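Local coordinates for protein peptidyl-tRNA hydrolase (Sulfolobus solfataricus, PDB 1XTY) that hydrolyses peptidyl-tRNAs, probably those that drop off the ribosome during protein synthesis, releasing an N-acyl-amino acid and free tRNA, and works as a homodimer, at residues I12-G15 and K16-A20; K43-L46 and N47-L50. One frame throughout, in Å; residues are numbered along the deposited sequence.

Interaction 1: I12-G15 and K16-A20; sequences IKMG and KGKIA
Met14 and Gly15 meet Lys18 and Ile19 where the loop after strand 2-9 runs into helix 16-35, a local contact at a helix N-terminus. Gly15 holds the N-cap position, and its carbonyl oxygen receives the amide of Ile19 at 2.9 Å from N to O, a nearly straight bond (170° at the hydrogen) that belongs to the first turn. Having no side chain, Gly15 cannot supply the capping side-chain bond that a serine or aspartate often gives. An apolar contact also straddles the cap: Met14 CB rests 3.8 Å from Ile19 CG1, joining the residue before the cap to the fourth residue after it, the pairing of a hydrophobic staple. Ile19 CG1 also lies 3.4 Å from Gly15 O, beside the oxygen that the amide uses. Met14 is also met by the aliphatic part of Lys18, which crosses the methionine chain at about a right angle, its CG 3.8 Å from Met14 CB. With CG anti to the backbone N (chi1 -174°), Lys18 reaches back toward the loop, and a bend at chi2 (71°) then carries its amine away from Met14. That amine forms a salt bridge with Asp86, and a sulfate ion, probably from the crystallisation liquor, lies about 4 Å from the Lys18 side chain. Met14 also packs against Leu92 and against Thr98 of strand 97-106, while Ile19 touches Leu120 of its own chain and Lys16 of the second subunit; the loop end of the contact thus faces strand 97-106, and the helix end the C-terminal residue and the dimer partner.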
loop_
_atom_site.group_PDB
_atom_site.type_symbol
_atom_site.label_atom_id
_atom_site.label_comp_id
_atom_site.label_asym_id
_atom_site.label_seq_id
_atom_site.Cartn_x
_atom_site.Cartn_y
_atom_site.Cartn_z
ATOM N N ILE A 12 -12.714 0.594 14.850
ATOM C CA ILE A 12 -13.703 0.626 13.781
ATOM C C ILE A 12 -13.689 -0.752 13.132
ATOM O O ILE A 12 -12.711 -1.490 13.252
ATOM C CB ILE A 12 -13.394 1.716 12.726
ATOM C CG1 ILE A 12 -11.982 1.541 12.175
ATOM C CG2 ILE A 12 -13.570 3.098 13.342
ATOM C CD1 ILE A 12 -11.611 2.585 11.141
ATOM N N LYS A 13 -14.773 -1.102 12.449
ATOM C CA LYS A 13 -14.873 -2.411 11.818
ATOM C C LYS A 13 -14.346 -2.450 10.390
ATOM O O LYS A 13 -14.892 -1.803 9.492
ATOM C CB LYS A 13 -16.327 -2.887 11.836
ATOM C CG LYS A 13 -16.537 -4.262 11.226
ATOM C CD LYS A 13 -17.990 -4.697 11.349
ATOM C CE LYS A 13 -18.217 -6.062 10.721
ATOM N NZ LYS A 13 -19.620 -6.530 10.918
ATOM N N MET A 14 -13.282 -3.222 10.190
ATOM C CA MET A 14 -12.675 -3.372 8.873
ATOM C C MET A 14 -12.192 -4.802 8.653
ATOM O O MET A 14 -11.474 -5.351 9.485
ATOM C CB MET A 14 -11.482 -2.422 8.717
ATOM C CG MET A 14 -11.821 -0.947 8.808
ATOM S SD MET A 14 -10.402 0.082 8.353
ATOM C CE MET A 14 -9.477 0.104 9.882
ATOM N N GLY A 15 -12.589 -5.397 7.532
ATOM C CA GLY A 15 -12.149 -6.746 7.218
ATOM C C GLY A 15 -10.710 -6.677 6.735
ATOM O O GLY A 15 -10.193 -5.583 6.502
ATOM N N LYS A 16 -10.053 -7.821 6.573
ATOM C CA LYS A 16 -8.663 -7.796 6.133
ATOM C C LYS A 16 -8.499 -7.154 4.755
ATOM O O LYS A 16 -7.497 -6.493 4.495
ATOM C CB LYS A 16 -8.063 -9.205 6.144
ATOM C CG LYS A 16 -8.688 -10.186 5.181
ATOM C CD LYS A 16 -8.050 -11.564 5.364
ATOM C CE LYS A 16 -8.642 -12.592 4.415
ATOM N NZ LYS A 16 -8.022 -13.936 4.601
ATOM N N GLY A 17 -9.487 -7.341 3.884
ATOM C CA GLY A 17 -9.421 -6.747 2.557
ATOM C C GLY A 17 -9.478 -5.236 2.667
ATOM O O GLY A 17 -8.747 -4.513 1.986
ATOM N N LYS A 18 -10.354 -4.763 3.548
ATOM C CA LYS A 18 -10.539 -3.336 3.793
ATOM C C LYS A 18 -9.258 -2.738 4.370
ATOM O O LYS A 18 -8.782 -1.704 3.908
ATOM C CB LYS A 18 -11.692 -3.129 4.778
ATOM C CG LYS A 18 -12.082 -1.681 5.015
ATOM C CD LYS A 18 -12.778 -1.103 3.799
ATOM C CE LYS A 18 -13.340 0.273 4.093
ATOM N NZ LYS A 18 -13.950 0.901 2.887
ATOM N N ILE A 19 -8.710 -3.394 5.389
ATOM C CA ILE A 19 -7.486 -2.934 6.033
ATOM C C ILE A 19 -6.346 -2.806 5.028
ATOM O O ILE A 19 -5.615 -1.815 5.029
ATOM C CB ILE A 19 -7.040 -3.901 7.163
ATOM C CG1 ILE A 19 -8.015 -3.808 8.339
ATOM C CG2 ILE A 19 -5.623 -3.573 7.615
ATOM C CD1 ILE A 19 -7.671 -4.725 9.498
ATOM N N ALA A 20 -6.201 -3.808 4.168
ATOM C CA ALA A 20 -5.137 -3.786 3.169
ATOM C C ALA A 20 -5.271 -2.577 2.245
ATOM O O ALA A 20 -4.278 -1.931 1.911
ATOM C CB ALA A 20 -5.158 -5.074 2.354
#

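Interaction 2: K43-L46 and N47-L50; sequences KEWL and NEWL
Lys43 to Leu46 each give their carbonyl oxygen to the amide four residues on, from Asn47 to Leu50, in regular alpha-helical hydrogen bonds of 2.9 to 3.1 Å from N to O. On the outer side, Glu48 lies back over the preceding turn, its CG 3.0 Å from Glu44 O. Its chain is extended beyond CG, and OE1 comes to the edge of the Trp45 indole, near the ring plane and 4.2 Å from CD1, with carboxylate and ring planes 74° apart. OE1 is also 3.2 Å from Glu44 O, two acceptors that would probably repel, and the Glu44 carboxylate adds a like charge farther off. Were Glu48 cut back to an alanine, the CD1 edge of Trp45 would probably lose its carboxylate neighbour and a gap would open beside Ile2, which the longer side chain also touches. On the inner side, Leu46 sends CD1 obliquely against the benzene part of Trp49, 3.8 Å from CE3. The indole of Trp49 is swung away from residues 43-46 by a chi1 of -179°, CG opposite the backbone N, yet CE3 still meets the leucine methyl. The NE1 of the buried Trp49 is hydrogen-bonded to the carbonyl of Pro55. Leu46 packs on Val31, Ile34 and Ile35 of helix 16-35, and Trp45 on Ala105 of strand 97-106. Trp49 touches Ile2 and Met4 of strand 2-9 and Val28 of the second subunit, whose Val32 meets Leu50; helix 40-51 thus packs against sheet, preceding helix and dimer partner.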
loop_
_atom_site.group_PDB
_atom_site.type_symbol
_atom_site.label_atom_id
_atom_site.label_comp_id
_atom_site.label_asym_id
_atom_site.label_seq_id
_atom_site.Cartn_x
_atom_site.Cartn_y
_atom_site.Cartn_z
ATOM N N LYS A 43 13.080 13.273 0.387
ATOM C CA LYS A 43 13.393 12.563 -0.849
ATOM C C LYS A 43 14.572 11.615 -0.670
ATOM O O LYS A 43 14.604 10.531 -1.259
ATOM C CB LYS A 43 13.667 13.561 -1.978
ATOM C CG LYS A 43 12.412 14.281 -2.450
ATOM C CD LYS A 43 12.703 15.253 -3.579
ATOM C CE LYS A 43 11.425 15.935 -4.035
ATOM N NZ LYS A 43 11.688 17.001 -5.046
ATOM N N GLU A 44 15.538 12.018 0.150
ATOM C CA GLU A 44 16.692 11.170 0.412
ATOM C C GLU A 44 16.222 9.931 1.169
ATOM O O GLU A 44 16.601 8.808 0.830
ATOM C CB GLU A 44 17.736 11.927 1.241
ATOM C CG GLU A 44 18.294 13.159 0.545
ATOM C CD GLU A 44 19.275 13.933 1.406
ATOM O OE1 GLU A 44 18.918 14.289 2.551
ATOM O OE2 GLU A 44 20.403 14.193 0.936
ATOM N N TRP A 45 15.388 10.132 2.188
ATOM C CA TRP A 45 14.875 9.004 2.958
ATOM C C TRP A 45 14.048 8.072 2.074
ATOM O O TRP A 45 14.109 6.854 2.227
ATOM C CB TRP A 45 13.996 9.475 4.121
ATOM C CG TRP A 45 14.727 10.197 5.215
ATOM C CD1 TRP A 45 16.051 10.080 5.543
ATOM C CD2 TRP A 45 14.158 11.105 6.162
ATOM N NE1 TRP A 45 16.338 10.864 6.639
ATOM C CE2 TRP A 45 15.194 11.502 7.038
ATOM C CE3 TRP A 45 12.869 11.621 6.358
ATOM C CZ2 TRP A 45 14.981 12.394 8.095
ATOM C CZ3 TRP A 45 12.656 12.509 7.410
ATOM C CH2 TRP A 45 13.713 12.886 8.265
ATOM N N LEU A 46 13.265 8.645 1.161
ATOM C CA LEU A 46 12.436 7.828 0.273
ATOM C C LEU A 46 13.304 6.945 -0.626
ATOM O O LEU A 46 13.048 5.749 -0.772
ATOM C CB LEU A 46 11.530 8.723 -0.582
ATOM C CG LEU A 46 10.619 8.010 -1.592
ATOM C CD1 LEU A 46 9.652 7.089 -0.864
ATOM C CD2 LEU A 46 9.852 9.057 -2.401
ATOM N N ASN A 47 14.334 7.532 -1.225
ATOM C CA ASN A 47 15.227 6.766 -2.091
ATOM C C ASN A 47 15.897 5.614 -1.352
ATOM O O ASN A 47 15.987 4.501 -1.873
ATOM C CB ASN A 47 16.300 7.674 -2.690
ATOM C CG ASN A 47 15.740 8.625 -3.721
ATOM O OD1 ASN A 47 15.059 8.206 -4.663
ATOM N ND2 ASN A 47 16.025 9.911 -3.558
ATOM N N GLU A 48 16.374 5.881 -0.140
ATOM C CA GLU A 48 17.026 4.855 0.668
ATOM C C GLU A 48 16.028 3.759 1.036
ATOM O O GLU A 48 16.354 2.572 1.026
ATOM C CB GLU A 48 17.589 5.472 1.951
ATOM C CG GLU A 48 18.498 6.664 1.713
ATOM C CD GLU A 48 18.862 7.384 2.998
ATOM O OE1 GLU A 48 18.968 8.628 2.968
ATOM O OE2 GLU A 48 19.049 6.712 4.033
ATOM N N TRP A 49 14.811 4.171 1.373
ATOM C CA TRP A 49 13.764 3.235 1.756
ATOM C C TRP A 49 13.499 2.250 0.624
ATOM O O TRP A 49 13.366 1.049 0.852
ATOM C CB TRP A 49 12.491 4.008 2.088
ATOM C CG TRP A 49 11.337 3.164 2.516
ATOM C CD1 TRP A 49 11.256 2.382 3.635
ATOM C CD2 TRP A 49 10.064 3.078 1.870
ATOM N NE1 TRP A 49 10.004 1.819 3.727
ATOM C CE2 TRP A 49 9.252 2.229 2.656
ATOM C CE3 TRP A 49 9.526 3.639 0.700
ATOM C CZ2 TRP A 49 7.927 1.926 2.314
ATOM C CZ3 TRP A 49 8.208 3.341 0.359
ATOM C CH2 TRP A 49 7.424 2.490 1.166
ATOM N N LEU A 50 13.418 2.764 -0.595
ATOM C CA LEU A 50 13.175 1.911 -1.747
ATOM C C LEU A 50 14.347 0.946 -1.938
ATOM O O LEU A 50 14.146 -0.232 -2.222
ATOM C CB LEU A 50 12.966 2.769 -2.996
ATOM C CG LEU A 50 11.696 3.635 -2.969
ATOM C CD1 LEU A 50 11.733 4.647 -4.101
ATOM C CD2 LEU A 50 10.457 2.749 -3.074
#

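Overall arrangement
Interactions 1 and 2 lie on opposite sides of the chain's centre, their centres 28 Å apart and their nearest atoms about 13 Å apart, so neither touches the other. Helix 16-35 connects them: its first turn belongs to interaction 1, and its last turns, around Val31 to Ile35, pack on Leu46 of interaction 2. Strand 97-106 likewise meets Met14 near one end, at Thr98, and helix 40-51 near the other, at Pro104 to Pro106. Both contacts also reach the second subunit of the homodimer. They differ in surroundings: the sulfate and the Lys18-Asp86 salt bridge are at interaction 1, where the ion may mark an anion-accepting pocket, while interaction 2 is structural packing.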